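Local coordinates for protein CHIR AB1 (Gallus gallus, PDB 2VSD) that serves as a membrane-bound Fc receptor of the chicken, probably recognising the Fc part of antibodies through this single immunoglobulin domain, at residues S7-P12 / T23-L28; G19-L24 / S59-N64; P29-W34 / C73-S78. All blocks are in the same frame, centred on the assembly; numbering follows the deposited sequence.

Interaction 1. Residues S7-P12 / T23-L28; sequences SLSLHP and TLRCHL
Ser7 O takes two donors from His27. The backbone N of His27 comes in almost straight, 2.8 Å from Ser7 O with an N-H...O angle of 175°, and ring ND1 adds a weak bond. With CG of His27 beside its own backbone N (chi1 -61°), the imidazole brings an edge, not a face, to strand 7-11; farther along that edge CE1 lies 3.5 Å from Ser9 OG. The same hydroxyl rests against Arg25 CB, and serines probably suit these positions because their short side chains leave room for the longer ones of the partner strand. Ser9 with Arg25 and His11 with Thr23 exchange paired backbone bonds, each of 2.9 Å between N and O.

This is the pairing of strands A and B in an immunoglobulin sandwich, with alternate residues facing the second sheet. On that inner side Leu10 and Leu24 lie side by side, CD1 to CD2 at 3.8 Å, while Leu8 reaches Leu24 CB with its CD1 at 3.9 Å. Branched apolar chains fill this interior, where Cys26 is joined by disulfide to Cys73.

Two waters bridge polar groups on the outer side. One molecule, in the plane of the His11 ring, is 2.6 Å from His11 ND1 and donates to Thr23 O, with a weak bond to Ser9 OG. A second donates to His11 O and accepts from Thr23 OG1, a hydroxyl that also meets Ser59. Beyond them the extended Arg25 chain carries its guanidinium away from strand 7-11 to a salt bridge with Glu57.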
loop_
_atom_site.group_PDB
_atom_site.type_symbol
_atom_site.label_atom_id
_atom_site.label_comp_id
_atom_site.label_asym_id
_atom_site.label_seq_id
_atom_site.Cartn_x
_atom_site.Cartn_y
_atom_site.Cartn_z
ATOM N N SER A 7 9.809 13.937 -1.449
ATOM C CA SER A 7 9.350 14.997 -0.542
ATOM C C SER A 7 7.901 15.374 -0.844
ATOM O O SER A 7 7.432 15.272 -1.975
ATOM C CB SER A 7 10.272 16.217 -0.648
ATOM O OG SER A 7 10.136 16.770 -1.931
ATOM N N LEU A 8 7.198 15.829 0.180
ATOM C CA LEU A 8 5.746 15.971 0.101
ATOM C C LEU A 8 5.421 17.418 0.446
ATOM O O LEU A 8 6.004 18.001 1.388
ATOM C CB LEU A 8 5.092 14.980 1.074
ATOM C CG LEU A 8 3.561 14.862 1.167
ATOM C CD1 LEU A 8 2.928 14.422 -0.146
ATOM C CD2 LEU A 8 3.196 13.922 2.358
ATOM N N SER A 9 4.539 18.016 -0.347
ATOM C CA SER A 9 4.018 19.322 0.009
ATOM C C SER A 9 2.500 19.262 0.140
ATOM O O SER A 9 1.839 18.405 -0.457
ATOM C CB SER A 9 4.455 20.378 -1.012
ATOM O OG SER A 9 3.916 20.102 -2.280
ATOM N N LEU A 10 1.968 20.174 0.936
ATOM C CA LEU A 10 0.527 20.281 1.150
ATOM C C LEU A 10 0.025 21.685 0.816
ATOM O O LEU A 10 0.562 22.670 1.345
ATOM C CB LEU A 10 0.226 19.929 2.599
ATOM C CG LEU A 10 -1.139 20.360 3.160
ATOM C CD1 LEU A 10 -2.261 19.520 2.552
ATOM C CD2 LEU A 10 -1.149 20.267 4.684
ATOM N N HIS A 11 -1.014 21.776 -0.020
ATOM C CA HIS A 11 -1.599 23.093 -0.366
ATOM C C HIS A 11 -3.107 22.945 -0.426
ATOM O O HIS A 11 -3.598 22.044 -1.091
ATOM C CB HIS A 11 -1.099 23.606 -1.726
ATOM C CG HIS A 11 0.390 23.812 -1.786
ATOM N ND1 HIS A 11 1.257 22.842 -2.246
ATOM C CD2 HIS A 11 1.166 24.846 -1.384
ATOM C CE1 HIS A 11 2.501 23.280 -2.152
ATOM N NE2 HIS A 11 2.474 24.494 -1.629
ATOM N N PRO A 12 -3.848 23.819 0.269
ATOM C CA PRO A 12 -3.378 24.780 1.255
ATOM C C PRO A 12 -2.974 24.056 2.546
ATOM O O PRO A 12 -3.431 22.926 2.798
ATOM C CB PRO A 12 -4.628 25.631 1.512
ATOM C CG PRO A 12 -5.761 24.636 1.286
ATOM C CD PRO A 12 -5.312 23.869 0.105
ATOM N N THR A 23 -4.356 19.338 -1.756
ATOM C CA THR A 23 -3.508 18.650 -2.695
ATOM C C THR A 23 -2.215 18.333 -1.968
ATOM O O THR A 23 -1.535 19.238 -1.429
ATOM C CB THR A 23 -3.185 19.526 -3.935
ATOM O OG1 THR A 23 -4.388 19.778 -4.675
ATOM C CG2 THR A 23 -2.211 18.769 -4.844
ATOM N N LEU A 24 -1.877 17.050 -1.966
ATOM C CA LEU A 24 -0.626 16.558 -1.441
ATOM C C LEU A 24 0.215 16.172 -2.642
ATOM O O LEU A 24 -0.144 15.252 -3.390
ATOM C CB LEU A 24 -0.856 15.294 -0.585
ATOM C CG LEU A 24 -1.417 15.430 0.836
ATOM C CD1 LEU A 24 -0.413 16.092 1.781
ATOM C CD2 LEU A 24 -2.780 16.116 0.887
ATOM N N ARG A 25 1.309 16.887 -2.837
ATOM C CA ARG A 25 2.108 16.699 -4.039
ATOM C C ARG A 25 3.390 15.968 -3.642
ATOM O O ARG A 25 4.179 16.460 -2.798
ATOM C CB ARG A 25 2.381 18.067 -4.687
ATOM C CG ARG A 25 3.202 18.008 -5.933
ATOM C CD ARG A 25 3.268 19.389 -6.596
ATOM N NE ARG A 25 4.302 19.411 -7.634
ATOM C CZ ARG A 25 4.087 19.173 -8.926
ATOM N NH1 ARG A 25 2.863 18.897 -9.374
ATOM N NH2 ARG A 25 5.107 19.227 -9.777
ATOM N N CYS A 26 3.606 14.801 -4.251
ATOM C CA CYS A 26 4.743 13.967 -3.898
ATOM C C CYS A 26 5.763 14.121 -5.003
ATOM O O CYS A 26 5.497 13.737 -6.160
ATOM C CB CYS A 26 4.355 12.488 -3.754
ATOM S SG CYS A 26 5.704 11.421 -3.135
ATOM N N HIS A 27 6.909 14.680 -4.640
ATOM C CA HIS A 27 7.984 14.969 -5.610
ATOM C C HIS A 27 8.993 13.853 -5.669
ATOM O O HIS A 27 9.544 13.466 -4.653
ATOM C CB HIS A 27 8.716 16.250 -5.216
ATOM C CG HIS A 27 7.839 17.459 -5.205
ATOM N ND1 HIS A 27 7.199 17.907 -4.066
ATOM C CD2 HIS A 27 7.492 18.317 -6.195
ATOM C CE1 HIS A 27 6.491 18.986 -4.354
ATOM N NE2 HIS A 27 6.657 19.260 -5.639
ATOM N N LEU A 28 9.249 13.344 -6.870
ATOM C CA LEU A 28 10.257 12.298 -7.021
ATOM C C LEU A 28 10.926 12.360 -8.395
ATOM O O LEU A 28 10.554 13.204 -9.207
ATOM C CB LEU A 28 9.710 10.895 -6.668
ATOM C CG LEU A 28 8.385 10.150 -6.969
ATOM C CD1 LEU A 28 7.138 11.016 -7.192
ATOM C CD2 LEU A 28 8.513 9.061 -8.056
HETATM O O HOH W 1 0.670 20.401 -3.026
HETATM O O HOH W 2 -5.788 22.207 -3.299
#

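Interaction 2. Residues G19-L24 / S59-N64; sequences GDTVTL and SFAVTN. Unlike the reference sequence in segment 19-24: Thr21 (reference Asn).
Asp20 O is held chiefly by the backbone N of Val62, 2.8 Å away and almost perfectly in line, with an N-H...O angle of 178°. Ala61 CA adds a CA-H...O contact to this oxygen, and Val62 CG2 packs against it at 3.4 Å. One residue back, Gly19 N donates to Val62 O over 2.8 Å. Gly19 has a positive phi (94°), a backbone shape that glycine adopts without strain, which suits it to the turn. The carboxylate of Asp20 leads away to Ser17 N.

Farther along, Val22 and Phe60 exchange two backbone bonds, Val22 N to Phe60 O at 2.9 Å and Phe60 N to Val22 O at 3.0 Å. Their side chains meet on the inner side of the sheet. Phe60 CG stands between its backbone N and carbonyl carbon (chi1 55°), a choice that turns the ring back over the neighbouring strand. Val22 CG2 sits over one ring face, 4.0 Å from the centroid, as a CH-pi contact, and Leu24 CD2 approaches CE2 obliquely. Val22 uses its other methyl, CG1, on Val62 CG2, so both branches of this beta-branched residue are employed. Arg44, in a cation-pi contact, and Phe45 also meet the Phe60 ring.

The outer side carries Thr21, Thr23, Ser59 and Ala61; Thr23 OG1 and Ser59 OG lie 2.8 Å apart, two small hydroxyls facing each other across a non-hydrogen-bonded pair. Strands B and E of the immunoglobulin fold pair antiparallel in this way within the A-B-E sheet, with apolar side chains turned to the sandwich interior.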
loop_
_atom_site.group_PDB
_atom_site.type_symbol
_atom_site.label_atom_id
_atom_site.label_comp_id
_atom_site.label_asym_id
_atom_site.label_seq_id
_atom_site.Cartn_x
_atom_site.Cartn_y
_atom_site.Cartn_z
ATOM N N GLY A 19 -14.787 20.447 3.992
ATOM C CA GLY A 19 -15.309 20.922 2.726
ATOM C C GLY A 19 -14.267 21.475 1.792
ATOM O O GLY A 19 -14.523 21.608 0.586
ATOM N N ASP A 20 -13.073 21.785 2.312
ATOM C CA ASP A 20 -12.029 22.309 1.448
ATOM C C ASP A 20 -11.368 21.175 0.684
ATOM O O ASP A 20 -11.397 20.038 1.133
ATOM C CB ASP A 20 -10.950 23.021 2.257
ATOM C CG ASP A 20 -11.402 24.311 2.840
ATOM O OD1 ASP A 20 -12.511 24.814 2.501
ATOM O OD2 ASP A 20 -10.635 24.807 3.688
ATOM N N THR A 21 -10.777 21.484 -0.473
ATOM C CA THR A 21 -10.000 20.498 -1.234
ATOM C C THR A 21 -8.499 20.739 -0.989
ATOM O O THR A 21 -8.020 21.888 -1.036
ATOM C CB THR A 21 -10.401 20.535 -2.758
ATOM O OG1 THR A 21 -11.786 20.211 -2.848
ATOM C CG2 THR A 21 -9.582 19.518 -3.595
ATOM N N VAL A 22 -7.772 19.679 -0.647
ATOM C CA VAL A 22 -6.332 19.774 -0.450
ATOM C C VAL A 22 -5.595 18.942 -1.497
ATOM O O VAL A 22 -6.131 17.978 -2.036
ATOM C CB VAL A 22 -5.853 19.359 0.973
ATOM C CG1 VAL A 22 -6.442 20.269 2.048
ATOM C CG2 VAL A 22 -6.213 17.860 1.279
ATOM N N THR A 23 -4.356 19.338 -1.756
ATOM C CA THR A 23 -3.508 18.650 -2.695
ATOM C C THR A 23 -2.215 18.333 -1.968
ATOM O O THR A 23 -1.535 19.238 -1.429
ATOM C CB THR A 23 -3.185 19.526 -3.935
ATOM O OG1 THR A 23 -4.388 19.778 -4.675
ATOM C CG2 THR A 23 -2.211 18.769 -4.844
ATOM N N LEU A 24 -1.877 17.050 -1.966
ATOM C CA LEU A 24 -0.626 16.558 -1.441
ATOM C C LEU A 24 0.215 16.172 -2.642
ATOM O O LEU A 24 -0.144 15.252 -3.390
ATOM C CB LEU A 24 -0.856 15.294 -0.585
ATOM C CG LEU A 24 -1.417 15.430 0.836
ATOM C CD1 LEU A 24 -0.413 16.092 1.781
ATOM C CD2 LEU A 24 -2.780 16.116 0.887
ATOM N N SER A 59 -5.246 14.802 -4.839
ATOM C CA SER A 59 -6.135 15.901 -4.479
ATOM C C SER A 59 -7.435 15.291 -4.011
ATOM O O SER A 59 -7.976 14.392 -4.689
ATOM C CB SER A 59 -6.406 16.823 -5.668
ATOM O OG SER A 59 -5.231 17.487 -6.070
ATOM N N PHE A 60 -7.919 15.754 -2.860
ATOM C CA PHE A 60 -9.172 15.229 -2.303
ATOM C C PHE A 60 -9.880 16.251 -1.433
ATOM O O PHE A 60 -9.267 17.231 -0.932
ATOM C CB PHE A 60 -8.950 13.919 -1.539
ATOM C CG PHE A 60 -7.907 13.999 -0.451
ATOM C CD1 PHE A 60 -8.273 14.265 0.871
ATOM C CD2 PHE A 60 -6.560 13.762 -0.737
ATOM C CE1 PHE A 60 -7.317 14.327 1.881
ATOM C CE2 PHE A 60 -5.607 13.829 0.259
ATOM C CZ PHE A 60 -5.974 14.086 1.569
ATOM N N ALA A 61 -11.183 16.041 -1.267
ATOM C CA ALA A 61 -11.949 16.913 -0.389
ATOM C C ALA A 61 -11.765 16.459 1.051
ATOM O O ALA A 61 -11.701 15.253 1.329
ATOM C CB ALA A 61 -13.417 16.870 -0.781
ATOM N N VAL A 62 -11.669 17.419 1.965
ATOM C CA VAL A 62 -11.679 17.124 3.396
ATOM C C VAL A 62 -13.144 16.895 3.772
ATOM O O VAL A 62 -13.976 17.823 3.651
ATOM C CB VAL A 62 -11.060 18.281 4.194
ATOM C CG1 VAL A 62 -11.070 17.976 5.697
ATOM C CG2 VAL A 62 -9.598 18.569 3.683
ATOM N N THR A 63 -13.493 15.668 4.150
ATOM C CA THR A 63 -14.896 15.355 4.414
ATOM C C THR A 63 -15.128 14.947 5.858
ATOM O O THR A 63 -16.275 14.753 6.270
ATOM C CB THR A 63 -15.392 14.232 3.505
ATOM O OG1 THR A 63 -14.696 13.007 3.831
ATOM C CG2 THR A 63 -15.146 14.594 2.037
ATOM N N ASN A 64 -14.072 14.780 6.640
ATOM C CA ASN A 64 -14.354 14.468 8.053
ATOM C C ASN A 64 -13.132 14.714 8.908
ATOM O O ASN A 64 -12.047 14.940 8.381
ATOM C CB ASN A 64 -14.870 13.039 8.198
ATOM C CG ASN A 64 -13.809 12.010 7.837
ATOM O OD1 ASN A 64 -13.614 11.659 6.674
ATOM N ND2 ASN A 64 -13.094 11.569 8.827
#

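Interaction 3. Residues P29-W34 / C73-S78; sequences PRMAAW and CRYQVS
Pro29, Met31 and Ala33 all meet the Tyr75 ring, where strands C and F pair in the second sheet of the immunoglobulin sandwich. Its CG lies between the backbone N and the carbonyl carbon (chi1 68°), which directs the ring toward the loop leading into strand 33-39. Pro29 crosses the tyrosine side chain at about a right angle and sets CD 3.3 Å from the OH atom. Met31 also runs across it, but its sulfur stands at the ring edge: SD is 5.4 Å from the Tyr75 centroid and 76° off the ring normal, an edge-on Met-aromatic contact near the ring plane. Ala33 CB comes obliquely to CD2 at 4.0 Å, and its small methyl suits the limited room between Tyr75 and Val77.

An inverse gamma turn centred on Arg30, closed by Met31 N to Pro29 O at 2.8 Å, brings Pro29 and Met31 to the same tyrosine. The phenol oxygen is also tied to Pro4 O, which fixes the far end of the ring. Met31 SD has a second neighbour in Val77, whose CG1 packs on Ala33 CB as well.

Trp34 and Gln76 occupy the other face of the sheet as a hydrogen-bonded pair, each N about 3.0 Å from the other's O. The indole swings away from strand 73-78 to the second subunit, where NE1 makes a weak bond to Val77 O of that second subunit; Gln76 NE2 and Arg74 NH1 both meet Asp46 of that subunit, Arg74 by a salt bridge. Arg74 NH1 is shared with Gln36 of its own chain. Within the contact itself, Val77 CG1 lies 3.2 Å from Ala32 O, a close approach of a methyl to a carbonyl.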
loop_
_atom_site.group_PDB
_atom_site.type_symbol
_atom_site.label_atom_id
_atom_site.label_comp_id
_atom_site.label_asym_id
_atom_site.label_seq_id
_atom_site.Cartn_x
_atom_site.Cartn_y
_atom_site.Cartn_z
ATOM N N PRO A 29 11.925 11.485 -8.647
ATOM C CA PRO A 29 12.609 11.520 -9.950
ATOM C C PRO A 29 11.739 11.158 -11.155
ATOM O O PRO A 29 10.663 10.558 -11.008
ATOM C CB PRO A 29 13.743 10.499 -9.788
ATOM C CG PRO A 29 13.930 10.344 -8.309
ATOM C CD PRO A 29 12.514 10.465 -7.765
ATOM N N ARG A 30 12.229 11.503 -12.350
ATOM C CA ARG A 30 11.520 11.215 -13.598
ATOM C C ARG A 30 11.727 9.762 -14.030
ATOM O O ARG A 30 12.339 9.476 -15.078
ATOM C CB ARG A 30 11.973 12.164 -14.709
ATOM C CG ARG A 30 11.548 13.612 -14.508
ATOM C CD ARG A 30 11.855 14.398 -15.763
ATOM N NE ARG A 30 11.889 15.837 -15.534
ATOM C CZ ARG A 30 10.891 16.668 -15.823
ATOM N NH1 ARG A 30 9.759 16.208 -16.351
ATOM N NH2 ARG A 30 11.028 17.969 -15.588
ATOM N N MET A 31 11.248 8.851 -13.187
ATOM C CA MET A 31 11.124 7.429 -13.519
ATOM C C MET A 31 9.656 7.041 -13.369
ATOM O O MET A 31 8.942 7.648 -12.579
ATOM C CB MET A 31 11.978 6.584 -12.574
ATOM C CG MET A 31 11.691 6.806 -11.084
ATOM S SD MET A 31 12.765 5.848 -10.014
ATOM C CE MET A 31 14.266 6.838 -9.982
ATOM N N ALA A 32 9.196 6.052 -14.123
ATOM C CA ALA A 32 7.849 5.505 -13.921
ATOM C C ALA A 32 7.800 4.845 -12.534
ATOM O O ALA A 32 8.723 4.139 -12.138
ATOM C CB ALA A 32 7.484 4.496 -15.034
ATOM N N ALA A 33 6.746 5.105 -11.776
ATOM C CA ALA A 33 6.684 4.569 -10.410
ATOM C C ALA A 33 5.260 4.567 -9.858
ATOM O O ALA A 33 4.413 5.348 -10.290
ATOM C CB ALA A 33 7.621 5.337 -9.480
ATOM N N TRP A 34 5.005 3.654 -8.936
ATOM C CA TRP A 34 3.761 3.639 -8.154
ATOM C C TRP A 34 4.003 4.526 -6.953
ATOM O O TRP A 34 4.990 4.355 -6.272
ATOM C CB TRP A 34 3.401 2.201 -7.724
ATOM C CG TRP A 34 2.609 1.518 -8.786
ATOM C CD1 TRP A 34 3.069 0.602 -9.709
ATOM C CD2 TRP A 34 1.228 1.730 -9.089
ATOM N NE1 TRP A 34 2.044 0.216 -10.531
ATOM C CE2 TRP A 34 0.914 0.912 -10.200
ATOM C CE3 TRP A 34 0.217 2.504 -8.513
ATOM C CZ2 TRP A 34 -0.355 0.840 -10.726
ATOM C CZ3 TRP A 34 -1.051 2.449 -9.054
ATOM C CH2 TRP A 34 -1.330 1.620 -10.150
ATOM N N CYS A 73 4.684 10.293 1.881
ATOM C CA CYS A 73 4.613 9.557 0.615
ATOM C C CYS A 73 5.844 8.668 0.417
ATOM O O CYS A 73 6.895 8.920 1.026
ATOM C CB CYS A 73 4.319 10.483 -0.591
ATOM S SG CYS A 73 5.654 11.618 -1.087
ATOM N N ARG A 74 5.656 7.619 -0.394
ATOM C CA ARG A 74 6.611 6.537 -0.615
ATOM C C ARG A 74 6.447 6.193 -2.086
ATOM O O ARG A 74 5.337 6.278 -2.625
ATOM C CB ARG A 74 6.134 5.356 0.238
ATOM C CG ARG A 74 6.950 4.137 0.278
ATOM C CD ARG A 74 6.378 3.302 1.373
ATOM N NE ARG A 74 7.043 2.020 1.528
ATOM C CZ ARG A 74 6.489 0.838 1.312
ATOM N NH1 ARG A 74 5.236 0.714 0.874
ATOM N NH2 ARG A 74 7.230 -0.241 1.501
ATOM N N TYR A 75 7.512 5.783 -2.766
ATOM C CA TYR A 75 7.332 5.299 -4.149
ATOM C C TYR A 75 8.124 4.027 -4.399
ATOM O O TYR A 75 9.045 3.734 -3.644
ATOM C CB TYR A 75 7.626 6.374 -5.205
ATOM C CG TYR A 75 9.067 6.802 -5.298
ATOM C CD1 TYR A 75 9.588 7.762 -4.425
ATOM C CD2 TYR A 75 9.907 6.280 -6.287
ATOM C CE1 TYR A 75 10.926 8.174 -4.505
ATOM C CE2 TYR A 75 11.250 6.683 -6.379
ATOM C CZ TYR A 75 11.753 7.627 -5.481
ATOM O OH TYR A 75 13.079 8.056 -5.549
ATOM N N GLN A 76 7.689 3.276 -5.418
ATOM C CA GLN A 76 8.178 1.926 -5.694
ATOM C C GLN A 76 8.269 1.659 -7.183
ATOM O O GLN A 76 7.434 2.104 -7.983
ATOM C CB GLN A 76 7.254 0.852 -5.073
ATOM C CG GLN A 76 7.025 0.952 -3.582
ATOM C CD GLN A 76 6.260 -0.252 -3.034
ATOM O OE1 GLN A 76 5.271 -0.702 -3.630
ATOM N NE2 GLN A 76 6.721 -0.775 -1.908
ATOM N N VAL A 77 9.300 0.897 -7.542
ATOM C CA VAL A 77 9.477 0.423 -8.904
ATOM C C VAL A 77 9.755 -1.082 -8.867
ATOM O O VAL A 77 10.208 -1.604 -7.861
ATOM C CB VAL A 77 10.647 1.157 -9.626
ATOM C CG1 VAL A 77 10.317 2.630 -9.785
ATOM C CG2 VAL A 77 11.955 0.966 -8.867
ATOM N N SER A 78 9.488 -1.769 -9.974
ATOM C CA SER A 78 9.703 -3.228 -10.013
ATOM C C SER A 78 10.910 -3.664 -10.857
ATOM O O SER A 78 11.207 -4.860 -10.943
ATOM C CB SER A 78 8.440 -3.956 -10.481
ATOM O OG SER A 78 8.022 -3.467 -11.723
#

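In the fold
From the N terminus, interaction 1 closes a short connection, with ten residues between its segments. Interaction 2 uses the beginning of the same strand, 21-27, and the turn before it, shares Thr23 and Leu24 with interaction 1, and spans the chain to 59-64, so that strand 21-27 is flanked by both neighbours of one sheet. Interaction 3 opens after interaction 1 has closed; its segments alternate with those of interaction 2, so these two long loops cross. They lie on opposite sides of the chain's centre, their own centres about 24 Å apart. The Cys26-Cys73 disulfide, aided by Leu28 packing on Tyr75, joins interaction 1 to interaction 3 and thereby one sheet to the other.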